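Local structure of sialidase domain-containing protein (Dyadobacter fermentans, 5HX0) at residues N90-K102 with P113-P127. The protein is of unknown function but belongs to a sialidase-like beta-propeller family and may act on glycans. Residues are numbered along the deposited sequence; the frame is centred on the assembly and turned at random. Where two conformers were deposited one is given.
With ACT (acetate ion), chain D.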
loop_
_atom_site.group_PDB
_atom_site.type_symbol
_atom_site.label_atom_id
_atom_site.label_comp_id
_atom_site.label_asym_id
_atom_site.label_seq_id
_atom_site.Cartn_x
_atom_site.Cartn_y
_atom_site.Cartn_z
ATOM N N ASN A 90 -4.245 -17.135 -5.394
ATOM C CA ASN A 90 -5.059 -16.782 -6.548
ATOM C C ASN A 90 -4.761 -15.330 -6.948
ATOM O O ASN A 90 -3.726 -14.774 -6.576
ATOM C CB ASN A 90 -6.538 -17.054 -6.258
ATOM C CG ASN A 90 -7.066 -16.257 -5.065
ATOM O OD1 ASN A 90 -6.503 -15.230 -4.687
ATOM N ND2 ASN A 90 -8.149 -16.748 -4.455
ATOM N N HIS A 91 -5.644 -14.733 -7.744
ATOM C CA HIS A 91 -5.359 -13.411 -8.275
ATOM C C HIS A 91 -6.102 -12.295 -7.527
ATOM O O HIS A 91 -6.223 -11.183 -8.053
ATOM C CB HIS A 91 -5.667 -13.374 -9.775
ATOM C CG HIS A 91 -4.749 -14.237 -10.605
ATOM N ND1 HIS A 91 -5.057 -14.636 -11.891
ATOM C CD2 HIS A 91 -3.529 -14.765 -10.330
ATOM C CE1 HIS A 91 -4.067 -15.371 -12.376
ATOM N NE2 HIS A 91 -3.127 -15.469 -11.445
ATOM N N VAL A 92 -6.585 -12.547 -6.311
ATOM C CA VAL A 92 -7.115 -11.468 -5.482
ATOM C C VAL A 92 -6.394 -11.479 -4.142
ATOM O O VAL A 92 -6.118 -12.545 -3.572
ATOM C CB VAL A 92 -8.654 -11.526 -5.277
ATOM C CG1 VAL A 92 -9.380 -11.383 -6.622
ATOM C CG2 VAL A 92 -9.086 -12.775 -4.512
ATOM N N ASP A 93 -6.095 -10.292 -3.649
ATOM C CA ASP A 93 -5.444 -10.127 -2.354
ATOM C C ASP A 93 -5.569 -8.660 -1.967
ATOM O O ASP A 93 -5.214 -7.804 -2.783
ATOM C CB ASP A 93 -3.963 -10.552 -2.432
ATOM C CG ASP A 93 -3.310 -10.683 -1.047
ATOM O OD1 ASP A 93 -3.337 -9.704 -0.263
ATOM O OD2 ASP A 93 -2.777 -11.778 -0.737
ATOM N N PRO A 94 -6.066 -8.310 -0.766
ATOM C CA PRO A 94 -6.186 -6.874 -0.430
ATOM C C PRO A 94 -4.862 -6.136 -0.500
ATOM O O PRO A 94 -4.842 -4.929 -0.770
ATOM C CB PRO A 94 -6.747 -6.884 1.005
ATOM C CG PRO A 94 -6.309 -8.253 1.575
ATOM C CD PRO A 94 -6.421 -9.180 0.376
ATOM N N ASN A 95 -3.743 -6.838 -0.307
ATOM C CA ASN A 95 -2.444 -6.172 -0.289
ATOM C C ASN A 95 -1.668 -6.315 -1.600
ATOM O O ASN A 95 -0.442 -6.205 -1.586
ATOM C CB ASN A 95 -1.617 -6.686 0.884
ATOM C CG ASN A 95 -2.237 -6.307 2.213
ATOM O OD1 ASN A 95 -2.855 -7.136 2.889
ATOM N ND2 ASN A 95 -2.135 -5.026 2.561
ATOM N N SER A 96 -2.349 -6.527 -2.730
ATOM C CA SER A 96 -1.662 -6.492 -4.015
ATOM C C SER A 96 -1.462 -5.034 -4.421
ATOM O O SER A 96 -2.424 -4.243 -4.463
ATOM C CB SER A 96 -2.428 -7.274 -5.091
ATOM O OG SER A 96 -3.689 -6.673 -5.414
ATOM N N TYR A 97 -0.208 -4.663 -4.651
ATOM C CA TYR A 97 0.184 -3.306 -4.988
ATOM C C TYR A 97 0.759 -3.235 -6.394
ATOM O O TYR A 97 1.208 -4.228 -6.959
ATOM C CB TYR A 97 1.237 -2.771 -4.006
ATOM C CG TYR A 97 0.826 -2.830 -2.542
ATOM C CD1 TYR A 97 -0.505 -2.722 -2.163
ATOM C CD2 TYR A 97 1.785 -2.996 -1.547
ATOM C CE1 TYR A 97 -0.884 -2.764 -0.805
ATOM C CE2 TYR A 97 1.430 -3.043 -0.195
ATOM C CZ TYR A 97 0.105 -2.928 0.178
ATOM O OH TYR A 97 -0.221 -2.984 1.534
ATOM N N LEU A 98 0.759 -2.033 -6.947
ATOM C CA LEU A 98 1.412 -1.773 -8.225
ATOM C C LEU A 98 2.837 -1.315 -7.936
ATOM O O LEU A 98 3.036 -0.298 -7.260
ATOM C CB LEU A 98 0.635 -0.720 -9.014
ATOM C CG LEU A 98 -0.886 -0.936 -9.196
ATOM C CD1 LEU A 98 -1.472 0.125 -10.160
ATOM C CD2 LEU A 98 -1.235 -2.350 -9.686
ATOM N N VAL A 99 3.827 -2.066 -8.426
ATOM C CA VAL A 99 5.232 -1.764 -8.159
ATOM C C VAL A 99 6.012 -1.781 -9.469
ATOM O O VAL A 99 5.511 -2.201 -10.514
ATOM C CB VAL A 99 5.853 -2.754 -7.140
ATOM C CG1 VAL A 99 5.078 -2.735 -5.818
ATOM C CG2 VAL A 99 5.884 -4.144 -7.696
ATOM N N SER A 100 7.273 -1.345 -9.402
ATOM C CA SER A 100 8.115 -1.315 -10.593
ATOM C C SER A 100 9.552 -1.702 -10.273
ATOM O O SER A 100 10.031 -1.512 -9.150
ATOM C CB SER A 100 8.132 0.084 -11.249
ATOM O OG SER A 100 8.746 1.009 -10.369
ATOM N N VAL A 101 10.246 -2.218 -11.297
ATOM C CA VAL A 101 11.698 -2.320 -11.292
ATOM C C VAL A 101 12.181 -1.646 -12.566
ATOM O O VAL A 101 11.401 -1.398 -13.491
ATOM C CB VAL A 101 12.227 -3.780 -11.194
ATOM C CG1 VAL A 101 11.928 -4.376 -9.782
ATOM C CG2 VAL A 101 11.616 -4.649 -12.285
ATOM N N LYS A 102 13.480 -1.313 -12.591
ATOM C CA LYS A 102 14.052 -0.468 -13.643
ATOM C C LYS A 102 15.358 -1.059 -14.164
ATOM O O LYS A 102 16.040 -1.819 -13.471
ATOM C CB LYS A 102 14.318 0.963 -13.126
ATOM C CG LYS A 102 13.057 1.682 -12.672
ATOM C CD LYS A 102 13.376 3.027 -11.990
ATOM C CE LYS A 102 12.065 3.837 -11.842
ATOM N NZ LYS A 102 12.138 5.054 -10.973
ATOM N N PRO A 113 11.697 -3.476 -5.648
ATOM C CA PRO A 113 10.658 -2.753 -6.386
ATOM C C PRO A 113 10.250 -1.465 -5.691
ATOM O O PRO A 113 10.157 -1.408 -4.463
ATOM C CB PRO A 113 9.499 -3.748 -6.431
ATOM C CG PRO A 113 10.181 -5.114 -6.306
ATOM C CD PRO A 113 11.292 -4.864 -5.342
ATOM N N GLU A 114 10.024 -0.421 -6.485
ATOM C CA GLU A 114 9.451 0.816 -5.957
ATOM C C GLU A 114 7.935 0.775 -6.075
ATOM O O GLU A 114 7.386 0.172 -6.994
ATOM C CB GLU A 114 9.970 2.036 -6.716
ATOM C CG GLU A 114 11.434 2.303 -6.513
ATOM C CD GLU A 114 11.869 3.500 -7.307
ATOM O OE1 GLU A 114 12.089 3.369 -8.532
ATOM O OE2 GLU A 114 11.949 4.584 -6.702
ATOM N N LEU A 115 7.259 1.458 -5.159
ATOM C CA LEU A 115 5.804 1.478 -5.180
ATOM C C LEU A 115 5.302 2.510 -6.182
ATOM O O LEU A 115 5.709 3.676 -6.147
ATOM C CB LEU A 115 5.250 1.791 -3.793
ATOM C CG LEU A 115 3.720 1.756 -3.777
ATOM C CD1 LEU A 115 3.202 0.351 -3.734
ATOM C CD2 LEU A 115 3.207 2.508 -2.606
ATOM N N ILE A 116 4.449 2.067 -7.096
ATOM C CA ILE A 116 3.665 2.987 -7.913
ATOM C C ILE A 116 2.369 3.357 -7.205
ATOM O O ILE A 116 2.016 4.533 -7.099
ATOM C CB ILE A 116 3.376 2.385 -9.307
ATOM C CG1 ILE A 116 4.661 2.247 -10.126
ATOM C CG2 ILE A 116 2.354 3.272 -10.060
ATOM C CD1 ILE A 116 4.470 1.418 -11.440
ATOM N N TYR A 117 1.654 2.368 -6.678
ATOM C CA TYR A 117 0.355 2.671 -6.093
ATOM C C TYR A 117 -0.145 1.557 -5.191
ATOM O O TYR A 117 -0.082 0.377 -5.554
ATOM C CB TYR A 117 -0.667 2.909 -7.193
ATOM C CG TYR A 117 -2.016 3.380 -6.683
ATOM C CD1 TYR A 117 -2.157 4.619 -6.065
ATOM C CD2 TYR A 117 -3.153 2.597 -6.866
ATOM C CE1 TYR A 117 -3.404 5.056 -5.613
ATOM C CE2 TYR A 117 -4.404 3.022 -6.427
ATOM C CZ TYR A 117 -4.516 4.255 -5.798
ATOM O OH TYR A 117 -5.752 4.668 -5.360
ATOM N N SER A 118 -0.660 1.946 -4.027
ATOM C CA SER A 118 -1.440 1.068 -3.161
ATOM C C SER A 118 -2.808 1.703 -2.962
ATOM O O SER A 118 -2.914 2.817 -2.432
ATOM C CB SER A 118 -0.747 0.847 -1.818
ATOM O OG SER A 118 -0.258 2.068 -1.289
ATOM N N HIS A 119 -3.840 1.015 -3.393
ATOM C CA HIS A 119 -5.184 1.597 -3.355
ATOM C C HIS A 119 -5.687 1.630 -1.909
ATOM O O HIS A 119 -5.553 0.639 -1.190
ATOM C CB HIS A 119 -6.108 0.761 -4.241
ATOM C CG HIS A 119 -7.389 1.433 -4.633
ATOM N ND1 HIS A 119 -7.462 2.758 -5.025
ATOM C CD2 HIS A 119 -8.647 0.942 -4.727
ATOM C CE1 HIS A 119 -8.712 3.042 -5.351
ATOM N NE2 HIS A 119 -9.449 1.956 -5.179
ATOM N N PRO A 120 -6.243 2.746 -1.439
ATOM C CA PRO A 120 -6.740 2.778 -0.047
ATOM C C PRO A 120 -7.870 1.799 0.223
ATOM O O PRO A 120 -8.106 1.446 1.387
ATOM C CB PRO A 120 -7.205 4.238 0.118
ATOM C CG PRO A 120 -6.306 5.007 -0.844
ATOM C CD PRO A 120 -6.268 4.077 -2.064
ATOM N N PHE A 121 -8.581 1.336 -0.807
ATOM C CA PHE A 121 -9.790 0.549 -0.593
ATOM C C PHE A 121 -9.652 -0.908 -0.993
ATOM O O PHE A 121 -10.648 -1.631 -0.937
ATOM C CB PHE A 121 -10.977 1.187 -1.331
ATOM C CG PHE A 121 -11.188 2.613 -0.940
ATOM C CD1 PHE A 121 -11.752 2.917 0.279
ATOM C CD2 PHE A 121 -10.732 3.642 -1.749
ATOM C CE1 PHE A 121 -11.905 4.229 0.677
ATOM C CE2 PHE A 121 -10.884 4.955 -1.361
ATOM C CZ PHE A 121 -11.471 5.243 -0.136
ATOM N N GLY A 122 -8.464 -1.368 -1.377
ATOM C CA GLY A 122 -8.282 -2.792 -1.617
ATOM C C GLY A 122 -7.061 -3.079 -2.481
ATOM O O GLY A 122 -6.136 -2.267 -2.567
ATOM N N GLY A 123 -7.094 -4.268 -3.118
ATOM C CA GLY A 123 -5.977 -4.746 -3.926
ATOM C C GLY A 123 -6.071 -4.279 -5.370
ATOM O O GLY A 123 -7.166 -4.104 -5.919
ATOM N N SER A 124 -4.904 -4.042 -5.982
ATOM C CA SER A 124 -4.825 -3.494 -7.334
ATOM C C SER A 124 -4.267 -4.519 -8.316
ATOM O O SER A 124 -3.462 -5.379 -7.948
ATOM C CB SER A 124 -3.962 -2.237 -7.338
ATOM O OG SER A 124 -4.541 -1.259 -6.496
ATOM N N GLN A 125 -4.671 -4.410 -9.581
ATOM C CA GLN A 125 -4.365 -5.437 -10.580
ATOM C C GLN A 125 -3.585 -4.876 -11.766
ATOM O O GLN A 125 -3.576 -3.669 -12.013
ATOM C CB GLN A 125 -5.653 -6.043 -11.131
ATOM C CG GLN A 125 -6.568 -6.604 -10.043
ATOM C CD GLN A 125 -5.915 -7.759 -9.337
ATOM O OE1 GLN A 125 -5.547 -7.658 -8.171
ATOM N NE2 GLN A 125 -5.744 -8.871 -10.050
ATOM N N ASP A 126 -2.974 -5.793 -12.522
ATOM C CA ASP A 126 -2.534 -5.591 -13.905
ATOM C C ASP A 126 -2.206 -4.141 -14.276
ATOM O O ASP A 126 -2.950 -3.520 -15.048
ATOM C CB ASP A 126 -3.614 -6.084 -14.875
ATOM C CG ASP A 126 -4.030 -7.528 -14.620
ATOM O OD1 ASP A 126 -3.900 -8.009 -13.479
ATOM O OD2 ASP A 126 -4.508 -8.187 -15.575
ATOM N N PRO A 127 -1.123 -3.559 -13.772
ATOM C CA PRO A 127 -0.788 -2.184 -14.180
ATOM C C PRO A 127 -0.444 -2.151 -15.659
ATOM O O PRO A 127 0.420 -2.893 -16.124
ATOM C CB PRO A 127 0.435 -1.840 -13.320
ATOM C CG PRO A 127 1.104 -3.240 -13.090
ATOM C CD PRO A 127 -0.046 -4.218 -13.000
HETATM C C ACT D . -6.083 -10.833 -13.636
HETATM O O ACT D . -6.184 -9.789 -12.936
HETATM O OXT ACT D . -5.411 -10.751 -14.710
HETATM C CH3 ACT D . -6.747 -12.108 -13.204
HETATM O O HOH W 1 -6.068 -8.042 -5.613
HETATM O O HOH W 2 -3.909 -1.835 -3.887
HETATM O O HOH W 3 11.464 0.978 -9.784
#
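Leu98 and Ser100 pair antiparallel with Tyr117 and Glu114, and a classic beta bulge at Ile116 and Tyr117 interrupts the hairpin of strands 97-102 and 114-117. Leu98 O takes both bulge amides from the same face of its carbonyl plane, Ile116 N at 2.8 Å and Tyr117 N at 3.1 Å. With CG anti to the carbonyl carbon (chi1 -51°), Leu98 sends CD2 to Ser124 CB at 3.6 Å and the Pro127 ring, and CD1 to Tyr117 CB. On the face of Val99 and Leu115, Leu115 CD1 reaches Tyr97 CB; Val99 also lies alongside Pro113. Ser118 CB sits over one face of the Tyr97 ring, 4.0 Å from its centroid. Tyr97 OH bonds His119 O of the second subunit. Beside the loop that closes the hairpin, Lys102 NZ makes a salt bridge with the syn lone pair of Glu114 OE1 at 3.0 Å. Beyond the open end, Ser124 N donates to Ser96 O at 2.9 Å. One water links Asp93 N, Ser96 OG and Gln125 OE1, which also accepts from Arg76. Gln125 NE2 donates to an acetate, probably from the crystallisation liquor, and weakly to His91 O. Backbone bonds thus fix the bulged hairpin, while Ser96 and bridging water tie it to strand 123-131.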